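Local structure of putative fusidic acid resistance protein (Staphylococcus aureus, 2YB5) at residues G147-N152 against I190-F195; E143-E148 against S168-K173; K24-N29 against T36-L41; V13-L18 against N43-I48; Q85-P90 against S119-N124. The protein mediates resistance to the antibiotic fusidic acid, probably by binding elongation factor G and promoting its release from the ribosome. All blocks are in the same frame, centred on the assembly; numbering follows the deposited sequence.

Interaction 1. Residues G147-N152 against I190-F195; sequences GEISPN and ICYDSF. With ZN (zinc ion), chain C.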
# COMPACT_ATOMS: atom_id res chain seq x y z
N GLY A 147 15.76 10.60 1.55
CA GLY A 147 16.00 11.78 0.75
C GLY A 147 15.35 13.01 1.32
O GLY A 147 14.61 12.94 2.30
N GLU A 148 15.64 14.15 0.69
CA GLU A 148 15.05 15.42 1.06
C GLU A 148 13.63 15.54 0.52
O GLU A 148 13.35 15.23 -0.65
CB GLU A 148 15.89 16.59 0.52
CG GLU A 148 15.46 17.96 1.08
CD GLU A 148 16.35 19.12 0.63
OE1 GLU A 148 17.54 19.16 1.03
OE2 GLU A 148 15.85 19.99 -0.13
N ILE A 149 12.72 16.00 1.38
CA ILE A 149 11.36 16.27 0.96
C ILE A 149 10.90 17.61 1.55
O ILE A 149 10.90 17.80 2.76
CB ILE A 149 10.42 15.09 1.35
CG1 ILE A 149 9.07 15.23 0.64
CG2 ILE A 149 10.26 14.98 2.87
CD1 ILE A 149 8.25 13.94 0.58
N SER A 150 10.57 18.56 0.68
CA SER A 150 10.13 19.87 1.16
C SER A 150 8.76 19.76 1.84
O SER A 150 7.89 19.04 1.35
CB SER A 150 10.05 20.87 0.03
OG SER A 150 9.84 22.17 0.55
N PRO A 151 8.56 20.47 2.97
CA PRO A 151 7.29 20.42 3.68
C PRO A 151 6.21 21.26 3.02
O PRO A 151 5.06 21.22 3.44
CB PRO A 151 7.65 20.97 5.06
CG PRO A 151 8.74 21.95 4.79
CD PRO A 151 9.51 21.39 3.62
N ASN A 152 6.60 22.02 1.99
CA ASN A 152 5.65 22.78 1.19
C ASN A 152 5.05 21.85 0.14
O ASN A 152 5.71 21.48 -0.83
CB ASN A 152 6.34 23.98 0.55
CG ASN A 152 6.98 24.91 1.59
OD1 ASN A 152 6.58 24.94 2.76
ND2 ASN A 152 7.99 25.66 1.16
N ILE A 190 5.90 12.49 -4.45
CA ILE A 190 5.22 11.42 -3.74
C ILE A 190 4.39 11.97 -2.58
O ILE A 190 4.54 13.13 -2.19
CB ILE A 190 6.22 10.38 -3.18
CG1 ILE A 190 7.17 11.03 -2.15
CG2 ILE A 190 7.00 9.71 -4.31
CD1 ILE A 190 8.17 10.06 -1.50
N CYS A 191 3.53 11.11 -2.04
CA CYS A 191 2.69 11.47 -0.90
C CYS A 191 3.58 11.95 0.24
O CYS A 191 4.52 11.27 0.62
CB CYS A 191 1.86 10.27 -0.44
SG CYS A 191 0.60 9.57 -1.63
N TYR A 192 3.30 13.14 0.76
CA TYR A 192 4.01 13.63 1.92
C TYR A 192 3.83 12.66 3.10
O TYR A 192 4.78 12.37 3.83
CB TYR A 192 3.50 15.00 2.33
CG TYR A 192 4.39 15.63 3.37
CD1 TYR A 192 5.63 16.13 3.02
CD2 TYR A 192 4.01 15.68 4.72
CE1 TYR A 192 6.48 16.69 3.97
CE2 TYR A 192 4.84 16.24 5.67
CZ TYR A 192 6.08 16.74 5.28
OH TYR A 192 6.93 17.31 6.19
N ASP A 193 2.60 12.20 3.27
CA ASP A 193 2.22 11.27 4.32
C ASP A 193 2.20 9.84 3.76
O ASP A 193 1.28 9.45 3.05
CB ASP A 193 0.84 11.67 4.86
CG ASP A 193 0.32 10.72 5.90
OD1 ASP A 193 1.04 9.80 6.32
OD2 ASP A 193 -0.85 10.89 6.29
N SER A 194 3.24 9.06 4.08
CA SER A 194 3.39 7.71 3.57
C SER A 194 2.31 6.76 4.08
O SER A 194 2.02 5.75 3.44
CB SER A 194 4.78 7.17 3.93
OG SER A 194 5.78 7.99 3.35
N PHE A 195 1.68 7.09 5.21
CA PHE A 195 0.59 6.27 5.73
C PHE A 195 -0.66 6.39 4.87
O PHE A 195 -1.31 5.38 4.59
CB PHE A 195 0.35 6.57 7.21
CG PHE A 195 1.56 6.28 8.04
CD1 PHE A 195 1.81 5.00 8.49
CD2 PHE A 195 2.52 7.27 8.28
CE1 PHE A 195 2.96 4.71 9.23
CE2 PHE A 195 3.67 6.99 9.00
CZ PHE A 195 3.89 5.70 9.48
ZN ZN C . 1.32 7.85 -2.63
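A chi1 of -170° in Tyr192 puts CG opposite the backbone N, and the ring extends toward Ile149, Ser150 and Pro151; Ile149, with a similar chi1 of -167° for CG1, sends CD1 out to meet it. That methyl serves two partners: Ile149 CD1 lies 4.2 Å from Tyr192 CD1 and 4.1 Å from Ile190 CG1. A slim branched chain suits this buried spot between a strand residue and a ring. Tyr192 CE1 approaches Ser150 O and Pro151 CA obliquely, each at 3.8 Å, and the phenol oxygen ends beside the proline ring, with Tyr192 OH 3.9 Å from Pro151 CB. No hydrogen bond joins the segments; Ser150 O is instead taken by Ser168 OG. Cys191 turns the other way and binds zinc through SG at 2.1 Å. Asp193 N-caps the following helix by accepting from Phe195 N. Cys158, Cys161 and Cys197 complete the four-cysteine site, consistent with the treble-clef zinc finger to which this part of the chain belongs.

Interaction 2. Residues E143-E148 against S168-K173; sequences EGIYGE and SLFLNK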
# COMPACT_ATOMS: atom_id res chain seq x y z
N GLU A 143 15.38 -3.42 2.70
CA GLU A 143 16.13 -2.36 2.05
C GLU A 143 15.58 -1.04 2.57
O GLU A 143 14.50 -1.00 3.17
CB GLU A 143 15.97 -2.43 0.53
CG GLU A 143 16.87 -3.47 -0.12
CD GLU A 143 16.59 -3.65 -1.60
OE1 GLU A 143 15.73 -2.92 -2.15
OE2 GLU A 143 17.23 -4.54 -2.20
N GLY A 144 16.33 0.02 2.34
CA GLY A 144 15.93 1.35 2.75
C GLY A 144 16.57 2.42 1.90
O GLY A 144 17.66 2.23 1.32
N ILE A 145 15.89 3.55 1.82
CA ILE A 145 16.36 4.71 1.09
C ILE A 145 15.91 5.92 1.90
O ILE A 145 14.98 5.83 2.68
CB ILE A 145 15.74 4.71 -0.33
CG1 ILE A 145 16.46 5.69 -1.25
CG2 ILE A 145 14.25 5.04 -0.27
CD1 ILE A 145 15.88 5.74 -2.68
N TYR A 146 16.59 7.05 1.73
CA TYR A 146 16.10 8.32 2.28
C TYR A 146 16.44 9.47 1.35
O TYR A 146 17.28 9.34 0.47
CB TYR A 146 16.67 8.59 3.67
CG TYR A 146 18.15 8.94 3.73
CD1 TYR A 146 18.58 10.26 3.62
CD2 TYR A 146 19.10 7.95 3.93
CE1 TYR A 146 19.93 10.58 3.68
CE2 TYR A 146 20.45 8.26 4.01
CZ TYR A 146 20.87 9.57 3.88
OH TYR A 146 22.21 9.86 3.96
N GLY A 147 15.76 10.60 1.55
CA GLY A 147 16.00 11.78 0.75
C GLY A 147 15.35 13.01 1.32
O GLY A 147 14.61 12.94 2.30
N GLU A 148 15.64 14.15 0.69
CA GLU A 148 15.05 15.42 1.06
C GLU A 148 13.63 15.54 0.52
O GLU A 148 13.35 15.23 -0.65
CB GLU A 148 15.89 16.59 0.52
CG GLU A 148 15.46 17.96 1.08
CD GLU A 148 16.35 19.12 0.63
OE1 GLU A 148 17.54 19.16 1.03
OE2 GLU A 148 15.85 19.99 -0.13
N SER A 168 5.01 16.02 -2.27
CA SER A 168 6.20 16.86 -2.29
C SER A 168 7.29 16.12 -3.04
O SER A 168 7.24 14.89 -3.19
CB SER A 168 6.70 17.16 -0.89
OG SER A 168 5.71 17.79 -0.12
N LEU A 169 8.29 16.88 -3.47
CA LEU A 169 9.37 16.32 -4.25
C LEU A 169 10.33 15.61 -3.33
O LEU A 169 10.91 16.22 -2.43
CB LEU A 169 10.09 17.43 -5.03
CG LEU A 169 11.24 16.98 -5.93
CD1 LEU A 169 10.78 15.95 -6.95
CD2 LEU A 169 11.87 18.21 -6.62
N PHE A 170 10.49 14.31 -3.56
CA PHE A 170 11.43 13.49 -2.82
C PHE A 170 12.70 13.35 -3.65
O PHE A 170 12.67 12.75 -4.73
CB PHE A 170 10.83 12.10 -2.54
CG PHE A 170 11.77 11.15 -1.85
CD1 PHE A 170 12.69 10.40 -2.58
CD2 PHE A 170 11.70 10.97 -0.47
CE1 PHE A 170 13.55 9.49 -1.92
CE2 PHE A 170 12.55 10.07 0.18
CZ PHE A 170 13.48 9.34 -0.54
N LEU A 171 13.81 13.90 -3.15
CA LEU A 171 15.08 13.85 -3.85
C LEU A 171 16.04 12.89 -3.16
O LEU A 171 16.37 13.06 -1.99
CB LEU A 171 15.71 15.25 -3.92
CG LEU A 171 15.00 16.22 -4.87
CD1 LEU A 171 15.76 17.53 -4.97
CD2 LEU A 171 14.84 15.60 -6.23
N ASN A 172 16.47 11.88 -3.91
CA ASN A 172 17.49 10.96 -3.46
C ASN A 172 18.84 11.54 -3.87
O ASN A 172 18.91 12.31 -4.83
CB ASN A 172 17.27 9.58 -4.09
CG ASN A 172 18.20 8.52 -3.53
OD1 ASN A 172 18.52 8.52 -2.34
ND2 ASN A 172 18.65 7.62 -4.40
N LYS A 173 19.90 11.19 -3.15
CA LYS A 173 21.24 11.71 -3.45
C LYS A 173 21.77 11.12 -4.76
O LYS A 173 22.12 11.87 -5.67
CB LYS A 173 22.21 11.41 -2.30
O HOH W 1 19.30 6.34 0.16
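Glu148 and Leu171 form an antiparallel hydrogen-bonded pair, the one beta bridge between these segments. Leu171 N gives a nearly straight bond to Glu148 O (2.9 Å, 170°), whereas Glu148 N reaches Leu171 O at 3.0 Å along a more bent path (134°). The strand segments run at 119° to each other, so they diverge on the far side of Gly147 and side chains take over from the backbone ladder. The extended first torsion of Phe170 carries its ring toward Gly147: Phe170 CZ comes within 3.3 Å of Gly147 N, and Gly147 CA makes an off-centre CH-pi contact with the ring. Glycine fits because a CB here would run into Leu171 O and the phenylalanine ring. Ile145 CG2 makes the apolar contact, 4.4 Å from Phe170 CZ, and Ile145 CD1 lies against the carboxamide, 3.7 Å from Asn172 CG. Among polar groups, Asn172 ND2 donates to Ile214 O of helix 204-214. Asn172 OD1 and Tyr146 O, both acceptors, are 3.2 Å apart. Direct amide bonds thus fix the crossing point, and where the strands part, a water takes the amide of Tyr146 and a weak bond links it to Asn172 OD1.

Interaction 3. Residues K24-N29 against T36-L41; sequences KLYRTN and TQKDFL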
# COMPACT_ATOMS: atom_id res chain seq x y z
N LYS A 24 -19.88 -0.04 -7.71
CA LYS A 24 -20.14 0.84 -8.86
C LYS A 24 -21.05 0.13 -9.85
O LYS A 24 -22.06 0.68 -10.28
CB LYS A 24 -18.85 1.27 -9.55
CG LYS A 24 -18.06 2.36 -8.83
CD LYS A 24 -16.69 2.54 -9.49
CE LYS A 24 -16.05 3.88 -9.15
NZ LYS A 24 -14.65 3.97 -9.68
N LEU A 25 -20.70 -1.11 -10.21
CA LEU A 25 -21.54 -1.92 -11.09
C LEU A 25 -22.95 -2.09 -10.53
O LEU A 25 -23.92 -1.89 -11.25
CB LEU A 25 -20.91 -3.30 -11.34
CG LEU A 25 -20.01 -3.44 -12.58
CD1 LEU A 25 -19.00 -2.32 -12.68
CD2 LEU A 25 -19.31 -4.79 -12.57
N TYR A 26 -23.06 -2.44 -9.25
CA TYR A 26 -24.37 -2.59 -8.62
C TYR A 26 -25.15 -1.27 -8.62
O TYR A 26 -26.38 -1.28 -8.72
CB TYR A 26 -24.26 -3.12 -7.19
CG TYR A 26 -23.63 -4.50 -7.04
CD1 TYR A 26 -23.72 -5.46 -8.05
CD2 TYR A 26 -22.98 -4.85 -5.87
CE1 TYR A 26 -23.14 -6.72 -7.89
CE2 TYR A 26 -22.40 -6.10 -5.71
CZ TYR A 26 -22.49 -7.03 -6.72
OH TYR A 26 -21.92 -8.27 -6.53
N ARG A 27 -24.44 -0.14 -8.54
CA ARG A 27 -25.08 1.18 -8.62
C ARG A 27 -25.78 1.42 -9.96
O ARG A 27 -26.78 2.13 -10.02
CB ARG A 27 -24.08 2.31 -8.36
N THR A 28 -25.23 0.85 -11.03
CA THR A 28 -25.91 0.83 -12.32
C THR A 28 -26.96 -0.26 -12.22
O THR A 28 -26.63 -1.44 -12.04
CB THR A 28 -24.95 0.58 -13.51
OG1 THR A 28 -25.41 1.29 -14.66
CG2 THR A 28 -24.86 -0.91 -13.86
N ASN A 29 -28.23 0.12 -12.31
CA ASN A 29 -29.32 -0.81 -12.04
C ASN A 29 -29.59 -1.68 -13.27
O ASN A 29 -30.71 -1.70 -13.80
CB ASN A 29 -30.57 -0.04 -11.59
CG ASN A 29 -30.30 0.84 -10.36
OD1 ASN A 29 -29.46 0.50 -9.52
ND2 ASN A 29 -31.00 1.96 -10.27
N THR A 36 -20.65 -9.89 -17.13
CA THR A 36 -19.28 -10.27 -17.44
C THR A 36 -18.27 -9.51 -16.56
O THR A 36 -17.31 -10.09 -16.09
CB THR A 36 -18.97 -10.05 -18.93
OG1 THR A 36 -19.87 -10.85 -19.72
CG2 THR A 36 -17.53 -10.45 -19.23
N GLN A 37 -18.54 -8.23 -16.33
CA GLN A 37 -17.75 -7.42 -15.42
C GLN A 37 -17.85 -7.96 -14.00
O GLN A 37 -16.85 -8.02 -13.30
CB GLN A 37 -18.18 -5.95 -15.45
CG GLN A 37 -17.90 -5.23 -16.77
CD GLN A 37 -18.54 -3.85 -16.85
OE1 GLN A 37 -18.07 -2.90 -16.22
NE2 GLN A 37 -19.61 -3.73 -17.65
N LYS A 38 -19.06 -8.34 -13.59
CA LYS A 38 -19.27 -8.86 -12.24
C LYS A 38 -18.46 -10.12 -12.02
O LYS A 38 -17.77 -10.24 -11.01
CB LYS A 38 -20.74 -9.16 -11.94
CG LYS A 38 -21.00 -9.53 -10.47
CD LYS A 38 -22.39 -10.12 -10.27
CE LYS A 38 -22.46 -11.60 -10.66
NZ LYS A 38 -23.67 -12.29 -10.11
N ASP A 39 -18.54 -11.06 -12.95
CA ASP A 39 -17.79 -12.31 -12.82
C ASP A 39 -16.29 -11.99 -12.85
O ASP A 39 -15.51 -12.64 -12.16
CB ASP A 39 -18.15 -13.31 -13.92
CG ASP A 39 -19.57 -13.83 -13.81
OD1 ASP A 39 -20.14 -13.87 -12.70
OD2 ASP A 39 -20.13 -14.22 -14.86
N PHE A 40 -15.89 -11.00 -13.64
CA PHE A 40 -14.49 -10.59 -13.68
C PHE A 40 -13.99 -10.15 -12.30
O PHE A 40 -13.00 -10.68 -11.80
CB PHE A 40 -14.25 -9.46 -14.68
CG PHE A 40 -12.85 -8.92 -14.64
CD1 PHE A 40 -11.78 -9.69 -15.11
CD2 PHE A 40 -12.58 -7.66 -14.11
CE1 PHE A 40 -10.48 -9.21 -15.07
CE2 PHE A 40 -11.27 -7.16 -14.07
CZ PHE A 40 -10.22 -7.94 -14.55
N LEU A 41 -14.69 -9.18 -11.71
CA LEU A 41 -14.35 -8.64 -10.39
C LEU A 41 -14.29 -9.77 -9.37
O LEU A 41 -13.31 -9.90 -8.63
CB LEU A 41 -15.40 -7.61 -9.96
CG LEU A 41 -15.37 -6.20 -10.57
CD1 LEU A 41 -14.86 -6.19 -11.98
CD2 LEU A 41 -16.72 -5.54 -10.50
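Leu25 reaches from the last turn of helix 9-27 toward the first turns of helix 35-50. Its CB points at the opposite helix and carries Leu25 CG to 4.2 Å from Gln37 OE1. There the side chain forks. Leu25 CD1 stays beside the same amide oxygen, 3.7 Å from Gln37 OE1, while Leu25 CD2 goes deeper, 3.3 Å from Gln37 CB and 3.7 Å from Lys38 N. That second methyl also meets Leu41 tip to tip, with Leu25 CD2 and Leu41 CD2 only 3.4 Å apart, tighter than usual van der Waals contact. A forked aliphatic chain suits the place, since one residue can fill the groove between Gln37 and Leu41, one helical turn apart. Alongside, Tyr26 and Lys38 cross at about a right angle, Lys38 CD lying at the edge of the ring, 4.2 Å from Tyr26 OH. A bend at chi3 (81°) turns Lys38 NZ toward Asp64, with which it forms a salt bridge. The phenol is engaged too: Tyr26 OH hydrogen-bonds Ile63 O. With no hydrogen bond between the two segments, the helix ends are held by apolar contact, while the tyrosine and lysine use their polar ends to tie the pair to the 63-64 region.

Interaction 4. Residues V13-L18 against N43-I48; sequences VKVKQL and NEINDI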
# COMPACT_ATOMS: atom_id res chain seq x y z
N VAL A 13 -5.40 -4.13 -0.29
CA VAL A 13 -5.83 -2.85 -0.83
C VAL A 13 -6.48 -3.07 -2.18
O VAL A 13 -7.53 -2.49 -2.47
CB VAL A 13 -4.66 -1.86 -0.92
CG1 VAL A 13 -5.09 -0.57 -1.60
CG2 VAL A 13 -4.12 -1.57 0.48
N LYS A 14 -5.89 -3.97 -2.98
CA LYS A 14 -6.48 -4.33 -4.28
C LYS A 14 -7.85 -5.00 -4.09
O LYS A 14 -8.81 -4.60 -4.74
CB LYS A 14 -5.52 -5.22 -5.08
CG LYS A 14 -6.00 -5.57 -6.48
CD LYS A 14 -5.93 -4.40 -7.42
CE LYS A 14 -6.48 -4.78 -8.78
NZ LYS A 14 -6.39 -3.68 -9.78
N VAL A 15 -7.94 -6.01 -3.21
CA VAL A 15 -9.23 -6.67 -2.92
C VAL A 15 -10.32 -5.62 -2.61
O VAL A 15 -11.43 -5.69 -3.13
CB VAL A 15 -9.15 -7.70 -1.76
CG1 VAL A 15 -10.54 -8.15 -1.34
CG2 VAL A 15 -8.33 -8.94 -2.15
N LYS A 16 -9.96 -4.66 -1.77
CA LYS A 16 -10.86 -3.59 -1.35
C LYS A 16 -11.27 -2.72 -2.54
O LYS A 16 -12.46 -2.46 -2.75
CB LYS A 16 -10.16 -2.76 -0.27
CG LYS A 16 -10.88 -1.52 0.23
CD LYS A 16 -10.00 -0.75 1.21
CE LYS A 16 -8.86 -0.00 0.48
NZ LYS A 16 -7.81 0.59 1.40
N GLN A 17 -10.29 -2.30 -3.34
CA GLN A 17 -10.57 -1.57 -4.58
C GLN A 17 -11.51 -2.35 -5.52
O GLN A 17 -12.35 -1.74 -6.20
CB GLN A 17 -9.28 -1.20 -5.32
CG GLN A 17 -8.48 -0.07 -4.64
CD GLN A 17 -7.11 0.18 -5.26
OE1 GLN A 17 -6.31 0.95 -4.72
NE2 GLN A 17 -6.83 -0.46 -6.39
N LEU A 18 -11.38 -3.67 -5.56
CA LEU A 18 -12.25 -4.49 -6.42
C LEU A 18 -13.67 -4.56 -5.87
O LEU A 18 -14.64 -4.50 -6.64
CB LEU A 18 -11.68 -5.89 -6.60
CG LEU A 18 -10.36 -5.98 -7.38
CD1 LEU A 18 -9.65 -7.29 -7.07
CD2 LEU A 18 -10.57 -5.83 -8.88
N ASN A 43 -13.83 -12.99 -9.74
CA ASN A 43 -12.68 -13.87 -9.99
C ASN A 43 -11.32 -13.25 -9.67
O ASN A 43 -10.40 -13.97 -9.29
CB ASN A 43 -12.69 -14.43 -11.41
CG ASN A 43 -13.47 -15.75 -11.53
OD1 ASN A 43 -13.46 -16.58 -10.61
ND2 ASN A 43 -14.13 -15.95 -12.66
N GLU A 44 -11.19 -11.93 -9.83
CA GLU A 44 -9.96 -11.22 -9.42
C GLU A 44 -9.75 -11.31 -7.91
O GLU A 44 -8.64 -11.54 -7.45
CB GLU A 44 -10.00 -9.75 -9.83
CG GLU A 44 -9.94 -9.51 -11.33
CD GLU A 44 -8.58 -9.83 -11.91
OE1 GLU A 44 -7.60 -9.12 -11.56
OE2 GLU A 44 -8.49 -10.79 -12.71
N ILE A 45 -10.82 -11.11 -7.15
CA ILE A 45 -10.75 -11.20 -5.70
C ILE A 45 -10.34 -12.60 -5.26
O ILE A 45 -9.45 -12.76 -4.41
CB ILE A 45 -12.10 -10.83 -5.04
CG1 ILE A 45 -12.40 -9.35 -5.29
CG2 ILE A 45 -12.08 -11.14 -3.53
CD1 ILE A 45 -13.77 -8.91 -4.88
N ASN A 46 -11.00 -13.60 -5.85
CA ASN A 46 -10.76 -15.01 -5.53
C ASN A 46 -9.34 -15.45 -5.85
O ASN A 46 -8.72 -16.17 -5.06
CB ASN A 46 -11.74 -15.90 -6.31
CG ASN A 46 -11.69 -17.36 -5.88
OD1 ASN A 46 -11.81 -17.68 -4.70
ND2 ASN A 46 -11.53 -18.26 -6.85
N ASP A 47 -8.83 -15.04 -7.01
CA ASP A 47 -7.47 -15.39 -7.41
C ASP A 47 -6.43 -14.89 -6.41
O ASP A 47 -5.46 -15.59 -6.12
CB ASP A 47 -7.18 -14.90 -8.84
CG ASP A 47 -7.91 -15.71 -9.91
OD1 ASP A 47 -8.37 -16.84 -9.61
OD2 ASP A 47 -8.03 -15.22 -11.05
N ILE A 48 -6.63 -13.68 -5.87
CA ILE A 48 -5.74 -13.13 -4.85
C ILE A 48 -5.60 -14.08 -3.65
O ILE A 48 -4.54 -14.16 -3.03
CB ILE A 48 -6.23 -11.74 -4.36
CG1 ILE A 48 -5.99 -10.68 -5.44
CG2 ILE A 48 -5.53 -11.34 -3.07
CD1 ILE A 48 -6.62 -9.35 -5.13
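Val15 and Ile48 make the tight part of this contact: Val15 CG2 and Ile48 CD1 are 3.5 Å apart, closer than usual for two methyls, and Ile48 CG2 follows at 3.8 Å from the same Val15 CG2. Next to them Leu18 and Ile45 run alongside each other, pointing opposite ways, with Leu18 CB 3.8 Å from Ile45 CG1. Leu18 CD1 packs as closely on Glu44 CB, at 3.7 Å, and Ile45 CG2 turns to Val15 CG1 at 4.0 Å. Branched aliphatic residues suit such a seam, because each offers separate methyls to different neighbours. The seam joins helices 9-27 and 35-50 of the elongation factor G-binding region as an antiparallel pair, at 162° with the segment axes 9.6 Å apart; helix 59-63 covers Ile45 and helix 70-80 reaches Val15. The partly exposed Lys14 and Glu44 mark the looser side. Lys14 offers its aliphatic part, CG lying 4.1 Å from Ile48 CD1. Beyond these methylenes the charged ends stay apart, Lys14 NZ being 5.9 Å from Glu44 OE1, at most a weak long-range attraction.

Interaction 5. Residues Q85-P90 against S119-N124; sequences QDFEIP and SYLGWN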
# COMPACT_ATOMS: atom_id res chain seq x y z
N GLN A 85 -0.88 -10.59 6.14
CA GLN A 85 0.50 -10.71 6.62
C GLN A 85 1.03 -9.35 7.08
O GLN A 85 1.24 -8.45 6.26
CB GLN A 85 1.39 -11.26 5.49
CG GLN A 85 2.86 -11.40 5.83
CD GLN A 85 3.15 -12.56 6.77
OE1 GLN A 85 3.81 -12.38 7.79
NE2 GLN A 85 2.66 -13.75 6.42
N ASP A 86 1.25 -9.21 8.39
CA ASP A 86 1.74 -7.95 8.95
C ASP A 86 3.11 -7.56 8.41
O ASP A 86 3.94 -8.40 8.08
CB ASP A 86 1.85 -8.02 10.48
CG ASP A 86 0.52 -8.09 11.16
OD1 ASP A 86 -0.09 -9.17 11.16
OD2 ASP A 86 0.09 -7.05 11.70
N PHE A 87 3.32 -6.25 8.31
CA PHE A 87 4.61 -5.69 7.98
C PHE A 87 5.53 -5.89 9.18
O PHE A 87 5.17 -5.53 10.29
CB PHE A 87 4.45 -4.20 7.68
CG PHE A 87 5.71 -3.53 7.23
CD1 PHE A 87 6.04 -3.48 5.89
CD2 PHE A 87 6.57 -2.94 8.16
CE1 PHE A 87 7.19 -2.85 5.46
CE2 PHE A 87 7.72 -2.32 7.75
CZ PHE A 87 8.04 -2.27 6.39
N GLU A 88 6.69 -6.49 8.95
CA GLU A 88 7.73 -6.62 9.98
C GLU A 88 8.61 -5.38 9.97
O GLU A 88 9.14 -4.99 8.92
CB GLU A 88 8.57 -7.88 9.76
CG GLU A 88 7.72 -9.16 9.81
CD GLU A 88 8.52 -10.43 9.63
OE1 GLU A 88 9.75 -10.35 9.41
OE2 GLU A 88 7.91 -11.51 9.73
N ILE A 89 8.72 -4.74 11.12
CA ILE A 89 9.49 -3.54 11.25
C ILE A 89 10.86 -3.96 11.79
O ILE A 89 10.93 -4.66 12.80
CB ILE A 89 8.86 -2.54 12.24
CG1 ILE A 89 7.42 -2.21 11.83
CG2 ILE A 89 9.69 -1.29 12.31
CD1 ILE A 89 6.81 -1.05 12.63
N PRO A 90 11.94 -3.54 11.12
CA PRO A 90 13.28 -3.93 11.57
C PRO A 90 13.56 -3.58 13.04
O PRO A 90 13.01 -2.61 13.55
CB PRO A 90 14.20 -3.11 10.68
CG PRO A 90 13.42 -2.75 9.51
CD PRO A 90 11.98 -2.70 9.92
N SER A 119 2.56 -1.42 3.38
CA SER A 119 3.42 -2.23 2.53
C SER A 119 4.84 -1.71 2.64
O SER A 119 5.80 -2.43 2.40
CB SER A 119 2.95 -2.14 1.09
OG SER A 119 1.68 -2.76 0.95
N TYR A 120 4.98 -0.43 2.97
CA TYR A 120 6.29 0.12 3.26
C TYR A 120 6.22 1.12 4.41
O TYR A 120 5.19 1.77 4.61
CB TYR A 120 6.90 0.76 2.01
CG TYR A 120 6.34 2.09 1.61
CD1 TYR A 120 6.84 3.27 2.15
CD2 TYR A 120 5.33 2.19 0.64
CE1 TYR A 120 6.33 4.51 1.76
CE2 TYR A 120 4.82 3.40 0.26
CZ TYR A 120 5.34 4.56 0.80
OH TYR A 120 4.83 5.77 0.40
N LEU A 121 7.31 1.25 5.14
CA LEU A 121 7.37 2.15 6.28
C LEU A 121 8.04 3.46 5.89
O LEU A 121 9.26 3.50 5.65
CB LEU A 121 8.13 1.50 7.43
CG LEU A 121 8.18 2.32 8.72
CD1 LEU A 121 6.76 2.76 9.14
CD2 LEU A 121 8.86 1.50 9.80
N GLY A 122 7.25 4.53 5.84
CA GLY A 122 7.74 5.84 5.46
C GLY A 122 7.50 6.83 6.57
O GLY A 122 6.37 6.98 7.02
N TRP A 123 8.56 7.49 7.01
CA TRP A 123 8.45 8.48 8.09
C TRP A 123 9.37 9.65 7.89
O TRP A 123 10.45 9.52 7.30
CB TRP A 123 8.72 7.85 9.46
CG TRP A 123 10.18 7.50 9.79
CD1 TRP A 123 11.03 8.20 10.61
CD2 TRP A 123 10.90 6.34 9.36
NE1 TRP A 123 12.24 7.54 10.71
CE2 TRP A 123 12.18 6.40 9.95
CE3 TRP A 123 10.59 5.25 8.53
CZ2 TRP A 123 13.16 5.43 9.72
CZ3 TRP A 123 11.56 4.28 8.32
CH2 TRP A 123 12.83 4.38 8.90
N ASN A 124 8.94 10.79 8.41
CA ASN A 124 9.62 12.05 8.16
C ASN A 124 10.45 12.48 9.37
O ASN A 124 10.06 12.27 10.52
CB ASN A 124 8.60 13.13 7.76
CG ASN A 124 7.86 12.79 6.46
OD1 ASN A 124 8.33 11.99 5.64
ND2 ASN A 124 6.69 13.40 6.28
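The linker between helices 70-80 and 92-98 is laid against the start of edge strand 121-125 in the zinc-finger part of the chain, where Phe87 meets Ser119, Tyr120 and Leu121. A chi1 of -176° stretches the phenylalanine away from its own backbone N and directs the ring across to the strand. Ser119 O lies at the ring edge, near its plane, 3.4 Å from Phe87 CE1; a carbonyl oxygen suits this position because the ring hydrogens carry slight positive charge. Tyr120 CA lies obliquely 3.8 Å from Phe87 CE1. Farther round, Phe87 CE2 packs 3.9 Å from Leu121 CB, the two side chains crossing at about a right angle. Here the end of the elongation factor G-binding N-terminal region meets the treble-clef zinc-finger region, and the contact joins them. Leu121 also serves Ile89: Leu121 CD2 stands 3.8 Å from Ile89 CG2, and Ile89 CG1 lies in plane at the edge of the Phe87 ring, so the three apolar side chains form one cluster. Tyr120 points its CB away from the linker, and its ring packs on Cys197 and Ser194 near the zinc. Beside this cluster, Asp86 forms a salt bridge with Lys116 and a hydrogen bond with Thr115 OG1, while Phe87 pairs with Thr115 through the backbone.

In the fold
Along the chain the contacts begin in the helical N-terminal part and end in the zinc finger. Interactions 3 and 4 lie 14 Å apart between centres and both join helices 9-27 and 35-50, interaction 3 near the turn and interaction 4 farther along the pair. Interaction 5 follows, where the 85-90 linker meets the first strand of the five-stranded antiparallel sheet. Interactions 1 and 2, with centres 9 Å apart, share strand 142-149 and touch through strands 167-172 and 186-191. Interaction 5 lies about 16 Å from each, centre to centre, and touches interaction 1. About 40 Å separates the centres of interactions 2 and 3, so the contacts span both parts of an elongated protein.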